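Local coordinates for protein of unknown function with a Fic domain (Bacteroides thetaiotaomicron VPI-5482, PDB 3CUC) that is of unknown function but belongs to the Fic/DOC family and is built mainly of helices, at residues A[102-105]-A[106-110]; A[164-167]-A[168-172]; A[224-227]-A[228-232]. All blocks are in the same frame, centred on the assembly; numbering follows the deposited sequence.

Contact 1 of 3, residues A[102-105]-A[106-110]; sequences ELNR and TILVQ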
loop_
_atom_site.group_PDB
_atom_site.type_symbol
_atom_site.label_atom_id
_atom_site.label_comp_id
_atom_site.label_asym_id
_atom_site.label_seq_id
_atom_site.Cartn_x
_atom_site.Cartn_y
_atom_site.Cartn_z
ATOM N N GLU A 102 0.583 -14.190 4.745
ATOM C CA GLU A 102 -0.847 -14.463 4.611
ATOM C C GLU A 102 -1.512 -13.452 3.671
ATOM O O GLU A 102 -2.464 -13.778 2.961
ATOM C CB GLU A 102 -1.530 -14.431 5.986
ATOM C CG GLU A 102 -2.991 -14.884 5.986
ATOM C CD GLU A 102 -3.160 -16.336 5.565
ATOM O OE1 GLU A 102 -2.604 -17.219 6.249
ATOM O OE2 GLU A 102 -3.847 -16.600 4.553
ATOM N N LEU A 103 -0.999 -12.228 3.677
ATOM C CA LEU A 103 -1.489 -11.175 2.795
ATOM C C LEU A 103 -1.228 -11.541 1.338
ATOM O O LEU A 103 -2.109 -11.406 0.490
ATOM C CB LEU A 103 -0.810 -9.841 3.137
ATOM C CG LEU A 103 -1.586 -8.540 2.908
ATOM C CD1 LEU A 103 -2.989 -8.585 3.521
ATOM C CD2 LEU A 103 -0.793 -7.378 3.482
ATOM N N ASN A 104 -0.018 -12.016 1.056
ATOM C CA ASN A 104 0.341 -12.457 -0.286
ATOM C C ASN A 104 -0.519 -13.641 -0.735
ATOM O O ASN A 104 -1.094 -13.633 -1.828
ATOM C CB ASN A 104 1.819 -12.842 -0.336
ATOM C CG ASN A 104 2.302 -13.103 -1.748
ATOM O OD1 ASN A 104 2.418 -14.254 -2.172
ATOM N ND2 ASN A 104 2.569 -12.031 -2.491
ATOM N N ARG A 105 -0.607 -14.648 0.128
ATOM C CA ARG A 105 -1.446 -15.813 -0.115
ATOM C C ARG A 105 -2.878 -15.396 -0.452
ATOM O O ARG A 105 -3.500 -15.968 -1.335
ATOM C CB ARG A 105 -1.435 -16.720 1.123
ATOM C CG ARG A 105 -2.175 -18.063 0.981
ATOM C CD ARG A 105 -1.970 -18.974 2.218
ATOM N NE ARG A 105 -0.546 -19.259 2.486
ATOM C CZ ARG A 105 0.186 -18.765 3.496
ATOM N NH1 ARG A 105 -0.339 -17.947 4.403
ATOM N NH2 ARG A 105 1.471 -19.102 3.606
ATOM N N THR A 106 -3.390 -14.390 0.249
ATOM C CA THR A 106 -4.772 -13.948 0.077
ATOM C C THR A 106 -5.004 -13.257 -1.263
ATOM O O THR A 106 -5.855 -13.686 -2.038
ATOM C CB THR A 106 -5.190 -12.979 1.199
ATOM O OG1 THR A 106 -5.004 -13.610 2.466
ATOM C CG2 THR A 106 -6.645 -12.570 1.051
ATOM N N ILE A 107 -4.246 -12.195 -1.535
ATOM C CA ILE A 107 -4.531 -11.330 -2.692
ATOM C C ILE A 107 -4.224 -12.014 -4.033
ATOM O O ILE A 107 -4.896 -11.744 -5.034
ATOM C CB ILE A 107 -3.818 -9.946 -2.606
ATOM C CG1 ILE A 107 -2.300 -10.074 -2.753
ATOM C CG2 ILE A 107 -4.166 -9.247 -1.306
ATOM C CD1 ILE A 107 -1.632 -8.751 -2.937
ATOM N N LEU A 108 -3.204 -12.873 -4.045
ATOM C CA LEU A 108 -2.963 -13.781 -5.166
ATOM C C LEU A 108 -3.676 -15.068 -4.784
ATOM O O LEU A 108 -3.221 -15.780 -3.892
ATOM C CB LEU A 108 -1.465 -14.055 -5.363
ATOM C CG LEU A 108 -0.523 -12.856 -5.369
ATOM C CD1 LEU A 108 0.923 -13.319 -5.598
ATOM C CD2 LEU A 108 -0.964 -11.838 -6.417
ATOM N N VAL A 109 -4.785 -15.377 -5.441
ATOM C CA VAL A 109 -5.718 -16.365 -4.890
ATOM C C VAL A 109 -5.093 -17.738 -4.621
ATOM O O VAL A 109 -5.430 -18.381 -3.627
ATOM C CB VAL A 109 -6.948 -16.527 -5.795
ATOM C CG1 VAL A 109 -7.898 -17.588 -5.234
ATOM C CG2 VAL A 109 -7.661 -15.177 -5.953
ATOM N N GLN A 110 -4.164 -18.160 -5.479
ATOM C CA GLN A 110 -3.639 -19.531 -5.440
ATOM C C GLN A 110 -2.332 -19.682 -6.209
ATOM O O GLN A 110 -1.969 -18.809 -7.003
ATOM C CB GLN A 110 -4.676 -20.481 -6.026
ATOM C CG GLN A 110 -5.126 -20.081 -7.425
ATOM C CD GLN A 110 -6.474 -20.664 -7.801
ATOM O OE1 GLN A 110 -6.878 -21.712 -7.296
ATOM N NE2 GLN A 110 -7.176 -19.985 -8.699
#
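The backbone oxygen of Glu102 is gripped twice by Thr106, by the amide N at 2.9 Å and by the hydroxyl OG1 at 2.6 Å, the two donors reaching it from opposite faces of the carbonyl plane. Setting OG1 beside its own backbone N (chi1 -57°) turns the hydroxyl back along the helix, so a threonine is well suited here: its hydroxyl bonds back to the previous turn while the residue touches Val79 and Met83 of helix 68-89. On the same flank Arg105 NH1 forms a salt bridge with Glu102 OE1, 3.0 Å away; the carboxylate lies at the guanidinium edge, although the hydrogen bond within the bridge is weak. The helix finishes with Leu108 N donating to Asn104 O over 3.2 Å, after which Leu108 departs from helical backbone angles. Leu108 CD1 lies 3.7 Å from Asn104 ND2, the two side chains running at a slant to each other. The Asn104 amide has its polar partners beyond the turn, ND2 giving to Asp197 O and OD1 accepting from Gly131 N. Asp197 and the neighbouring Phe195, which Asn104 touches, belong to the loop part of the HPFxDGNGRxxR signature, so the end of helix 97-107 is tied to the hallmark motif of the Fic fold.

Contact 2 of 3, residues A[164-167]-A[168-172]; sequences VDWY and NLEAD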
loop_
_atom_site.group_PDB
_atom_site.type_symbol
_atom_site.label_atom_id
_atom_site.label_comp_id
_atom_site.label_asym_id
_atom_site.label_seq_id
_atom_site.Cartn_x
_atom_site.Cartn_y
_atom_site.Cartn_z
ATOM N N VAL A 164 10.771 -6.267 9.650
ATOM C CA VAL A 164 9.707 -6.269 10.657
ATOM C C VAL A 164 10.259 -5.876 12.027
ATOM O O VAL A 164 9.627 -5.113 12.751
ATOM C CB VAL A 164 8.942 -7.620 10.741
ATOM C CG1 VAL A 164 8.122 -7.840 9.487
ATOM C CG2 VAL A 164 9.891 -8.779 10.980
ATOM N N ASP A 165 11.441 -6.377 12.374
ATOM C CA ASP A 165 12.107 -5.959 13.609
ATOM C C ASP A 165 12.349 -4.452 13.590
ATOM O O ASP A 165 12.089 -3.772 14.579
ATOM C CB ASP A 165 13.434 -6.703 13.818
ATOM C CG ASP A 165 13.247 -8.193 14.117
ATOM O OD1 ASP A 165 12.104 -8.701 14.043
ATOM O OD2 ASP A 165 14.259 -8.865 14.415
ATOM N N TRP A 166 12.828 -3.935 12.460
ATOM C CA TRP A 166 13.062 -2.501 12.324
ATOM C C TRP A 166 11.763 -1.711 12.500
ATOM O O TRP A 166 11.728 -0.707 13.223
ATOM C CB TRP A 166 13.688 -2.155 10.965
ATOM C CG TRP A 166 13.505 -0.708 10.621
ATOM C CD1 TRP A 166 14.234 0.342 11.090
ATOM C CD2 TRP A 166 12.491 -0.151 9.782
ATOM N NE1 TRP A 166 13.750 1.520 10.579
ATOM C CE2 TRP A 166 12.679 1.245 9.771
ATOM C CE3 TRP A 166 11.442 -0.699 9.032
ATOM C CZ2 TRP A 166 11.862 2.105 9.034
ATOM C CZ3 TRP A 166 10.629 0.154 8.305
ATOM C CH2 TRP A 166 10.844 1.542 8.308
ATOM N N TYR A 167 10.706 -2.163 11.822
ATOM C CA TYR A 167 9.436 -1.441 11.816
ATOM C C TYR A 167 8.897 -1.304 13.237
ATOM O O TYR A 167 8.616 -0.200 13.709
ATOM C CB TYR A 167 8.399 -2.140 10.923
ATOM C CG TYR A 167 7.019 -1.555 11.086
ATOM C CD1 TYR A 167 6.641 -0.409 10.386
ATOM C CD2 TYR A 167 6.105 -2.115 11.975
ATOM C CE1 TYR A 167 5.376 0.157 10.556
ATOM C CE2 TYR A 167 4.841 -1.558 12.153
ATOM C CZ TYR A 167 4.482 -0.422 11.442
ATOM O OH TYR A 167 3.234 0.135 11.617
ATOM N N ASN A 168 8.775 -2.440 13.912
ATOM C CA ASN A 168 8.221 -2.480 15.257
ATOM C C ASN A 168 9.072 -1.708 16.280
ATOM O O ASN A 168 8.555 -1.239 17.297
ATOM C CB ASN A 168 8.030 -3.932 15.699
ATOM C CG ASN A 168 7.019 -4.682 14.834
ATOM O OD1 ASN A 168 5.889 -4.238 14.648
ATOM N ND2 ASN A 168 7.428 -5.825 14.309
ATOM N N LEU A 169 10.368 -1.574 16.014
ATOM C CA LEU A 169 11.230 -0.766 16.869
ATOM C C LEU A 169 10.900 0.711 16.690
ATOM O O LEU A 169 10.847 1.459 17.665
ATOM C CB LEU A 169 12.706 -1.006 16.555
ATOM C CG LEU A 169 13.646 -0.573 17.684
ATOM C CD1 LEU A 169 13.756 -1.687 18.719
ATOM C CD2 LEU A 169 15.017 -0.194 17.147
ATOM N N GLU A 170 10.687 1.124 15.440
ATOM C CA GLU A 170 10.267 2.490 15.142
ATOM C C GLU A 170 8.907 2.787 15.769
ATOM O O GLU A 170 8.703 3.854 16.337
ATOM C CB GLU A 170 10.220 2.734 13.628
ATOM C CG GLU A 170 11.587 2.778 12.960
ATOM C CD GLU A 170 12.504 3.821 13.564
ATOM O OE1 GLU A 170 12.014 4.888 13.979
ATOM O OE2 GLU A 170 13.720 3.567 13.624
ATOM N N ALA A 171 7.994 1.825 15.676
ATOM C CA ALA A 171 6.691 1.929 16.319
ATOM C C ALA A 171 6.824 2.153 17.827
ATOM O O ALA A 171 6.093 2.960 18.394
ATOM C CB ALA A 171 5.855 0.683 16.036
ATOM N N ASP A 172 7.758 1.445 18.466
ATOM C CA ASP A 172 8.022 1.609 19.906
ATOM C C ASP A 172 8.521 2.994 20.256
ATOM O O ASP A 172 7.990 3.621 21.170
ATOM C CB ASP A 172 9.075 0.609 20.416
ATOM C CG ASP A 172 8.501 -0.755 20.709
ATOM O OD1 ASP A 172 7.270 -0.872 20.894
ATOM O OD2 ASP A 172 9.296 -1.715 20.764
#
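Val164 O receives the amide N of Asn168 at 3.0 Å in a nearly straight bond of the helical i to i+4 kind. The asparagine side chain folds back along the same turn: with CG beside its own backbone N (chi1 -63°), ND2 also comes within 2.8 Å of Val164 O, but the angle is too poor for a hydrogen bond. The amide finds its partners elsewhere. OD1 accepts from Leu95 N, and ND2 is likewise bonded outside the turn, so both polar atoms of the side chain are satisfied. An asparagine fits because it can offer an acceptor to the backbone of an adjoining loop while ND2 serves as a donor. OD1 further lies in the plane of the Tyr167 ring at its edge, 3.4 Å from CD2, with ring and amide planes 79° apart; the slightly positive ring hydrogens would suit such an oxygen.

Helix 156-173 is one of the helices of the Fic domain. Tyr167 fills the interior, against Leu181 and Leu185 of helix 178-192 and Phe209 and Val210 of helix 199-213, whereas Val164 meets helix 97-107.

Trp166 O has two donors, Glu170 N at 3.1 Å and, weakly, Leu169 N, whose better acceptor is Asp165 O. The Trp166 indole projects from the helix, and Glu170, one turn on, brings its CG within 3.5 Å of NE1. Here the methylene of the glutamate makes the closest touch, its carboxylate being turned 41° from the ring plane. Glu170 OE2 has a long, weak ion pair with Lys173 NZ, while the indole takes part in a cation-pi interaction with Arg188. Ala171, whose methyl touches Tyr214, donates its N to Tyr167 O at 2.9 Å.

Contact 3 of 3, residues A[224-227]-A[228-232]; sequences EDKS and NYLNI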
loop_
_atom_site.group_PDB
_atom_site.type_symbol
_atom_site.label_atom_id
_atom_site.label_comp_id
_atom_site.label_asym_id
_atom_site.label_seq_id
_atom_site.Cartn_x
_atom_site.Cartn_y
_atom_site.Cartn_z
ATOM N N GLU A 224 -3.419 6.394 -12.936
ATOM C CA GLU A 224 -3.146 7.448 -13.915
ATOM C C GLU A 224 -1.830 8.169 -13.636
ATOM O O GLU A 224 -1.241 8.745 -14.538
ATOM C CB GLU A 224 -4.298 8.448 -13.961
ATOM C CG GLU A 224 -5.544 7.849 -14.600
ATOM C CD GLU A 224 -6.791 8.675 -14.374
ATOM O OE1 GLU A 224 -7.182 8.865 -13.196
ATOM O OE2 GLU A 224 -7.388 9.114 -15.380
ATOM N N ASP A 225 -1.365 8.118 -12.392
ATOM C CA ASP A 225 -0.119 8.771 -11.993
ATOM C C ASP A 225 1.054 7.775 -11.886
ATOM O O ASP A 225 2.048 8.053 -11.204
ATOM C CB ASP A 225 -0.340 9.486 -10.648
ATOM C CG ASP A 225 0.678 10.580 -10.386
ATOM O OD1 ASP A 225 0.967 11.361 -11.320
ATOM O OD2 ASP A 225 1.183 10.665 -9.245
ATOM N N LYS A 226 0.940 6.636 -12.571
ATOM C CA LYS A 226 1.896 5.527 -12.430
ATOM C C LYS A 226 3.332 5.906 -12.752
ATOM O O LYS A 226 4.254 5.534 -12.027
ATOM C CB LYS A 226 1.491 4.341 -13.319
ATOM C CG LYS A 226 2.455 3.140 -13.273
ATOM C CD LYS A 226 1.859 1.903 -13.957
ATOM C CE LYS A 226 2.799 0.706 -13.862
ATOM N NZ LYS A 226 2.296 -0.481 -14.607
ATOM N N SER A 227 3.527 6.622 -13.851
ATOM C CA SER A 227 4.875 6.977 -14.276
ATOM C C SER A 227 5.524 7.917 -13.258
ATOM O O SER A 227 6.703 7.784 -12.947
ATOM C CB SER A 227 4.856 7.609 -15.667
ATOM O OG SER A 227 4.225 8.873 -15.627
ATOM N N ASN A 228 4.739 8.852 -12.733
ATOM C CA ASN A 228 5.212 9.767 -11.701
ATOM C C ASN A 228 5.619 9.017 -10.426
ATOM O O ASN A 228 6.646 9.300 -9.815
ATOM C CB ASN A 228 4.113 10.772 -11.373
ATOM C CG ASN A 228 4.625 11.945 -10.594
ATOM O OD1 ASN A 228 5.416 12.729 -11.105
ATOM N ND2 ASN A 228 4.176 12.082 -9.347
ATOM N N TYR A 229 4.778 8.064 -10.040
ATOM C CA TYR A 229 5.000 7.189 -8.888
ATOM C C TYR A 229 6.303 6.397 -9.051
ATOM O O TYR A 229 7.155 6.394 -8.161
ATOM C CB TYR A 229 3.769 6.275 -8.766
ATOM C CG TYR A 229 3.805 5.140 -7.768
ATOM C CD1 TYR A 229 4.330 5.306 -6.492
ATOM C CD2 TYR A 229 3.236 3.906 -8.090
ATOM C CE1 TYR A 229 4.325 4.258 -5.573
ATOM C CE2 TYR A 229 3.228 2.859 -7.187
ATOM C CZ TYR A 229 3.774 3.045 -5.928
ATOM O OH TYR A 229 3.773 2.027 -5.013
ATOM N N LEU A 230 6.462 5.755 -10.205
ATOM C CA LEU A 230 7.703 5.038 -10.534
ATOM C C LEU A 230 8.914 5.978 -10.607
ATOM O O LEU A 230 10.015 5.616 -10.183
ATOM C CB LEU A 230 7.566 4.280 -11.865
ATOM C CG LEU A 230 6.777 2.964 -11.843
ATOM C CD1 LEU A 230 6.654 2.398 -13.259
ATOM C CD2 LEU A 230 7.430 1.956 -10.907
ATOM N N ASN A 231 8.706 7.177 -11.146
ATOM C CA ASN A 231 9.783 8.159 -11.267
ATOM C C ASN A 231 10.319 8.546 -9.891
ATOM O O ASN A 231 11.527 8.529 -9.662
ATOM C CB ASN A 231 9.301 9.402 -12.022
ATOM C CG ASN A 231 10.427 10.383 -12.315
ATOM O OD1 ASN A 231 10.958 11.044 -11.411
ATOM N ND2 ASN A 231 10.791 10.493 -13.588
ATOM N N ILE A 232 9.410 8.864 -8.973
ATOM C CA ILE A 232 9.792 9.299 -7.630
ATOM C C ILE A 232 10.636 8.209 -6.947
ATOM O O ILE A 232 11.684 8.510 -6.373
ATOM C CB ILE A 232 8.551 9.688 -6.778
ATOM C CG1 ILE A 232 7.771 10.846 -7.433
ATOM C CG2 ILE A 232 8.968 10.062 -5.363
ATOM C CD1 ILE A 232 8.234 12.228 -7.035
#
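Asn228 reaches back one turn to Asp225, and its side chain touches the aspartate along most of its length. CB sits 3.2 Å from Asp225 OD1 and also near the backbone oxygen of that residue. Beyond it, CG lies 3.8 Å from the same OD1. At the tip, ND2 donates to Asp225 OD2 across 3.3 Å, a weak bond bent to 140°. Swinging CG opposite the backbone N (chi1 -165°) carries the amide out to the carboxylate, and the two flat groups meet 36° from coplanar.

Asp225 occupies the N-cap position of helix 226-240 but makes no capping bond with its side chain; its OD2 instead has its main partner in Tyr261 OH of helix 256-277. Its backbone oxygen accepts Tyr229 N at 3.0 Å, and Lys226 O accepts Leu230 N at 2.9 Å, so the first turn is knit chiefly by main-chain bonds. Tyr229 directs its ring inward, where the hydroxyl bonds to His186 NE2 and Arg204 NH1, whereas Lys226, extended on the outer side, gives NZ to Leu43 O.

Polar residues thus suit a helix start lying largely at the surface: an aspartate there would probably be stabilised by the positive end of the helix dipole, and with Tyr261 as its stronger partner, the weak bond from Asn228 ND2 is probably a secondary contribution.

How the contacts relate
The contacts lie on three separate helices, at the end of 97-107, within 156-173 and at the start of 226-240, following one another in the chain and not touching. Contacts 1 and 2 have centres 24 Å apart and nearest atoms about 11 Å apart; contact 3 lies 25 Å from contact 1 and 28 Å from contact 2, centre to centre. What joins them is helix 199-213, which carries the end of the Fic signature motif. Contact 1 packs on Arg201, Ile202 and Leu205, contact 2 meets Phe209 and Val210 further along, and contact 3 bonds through Tyr229 to Arg204. Contacts 1 and 3 therefore approach the motif region directly, while contact 2 touches that helix beyond the motif.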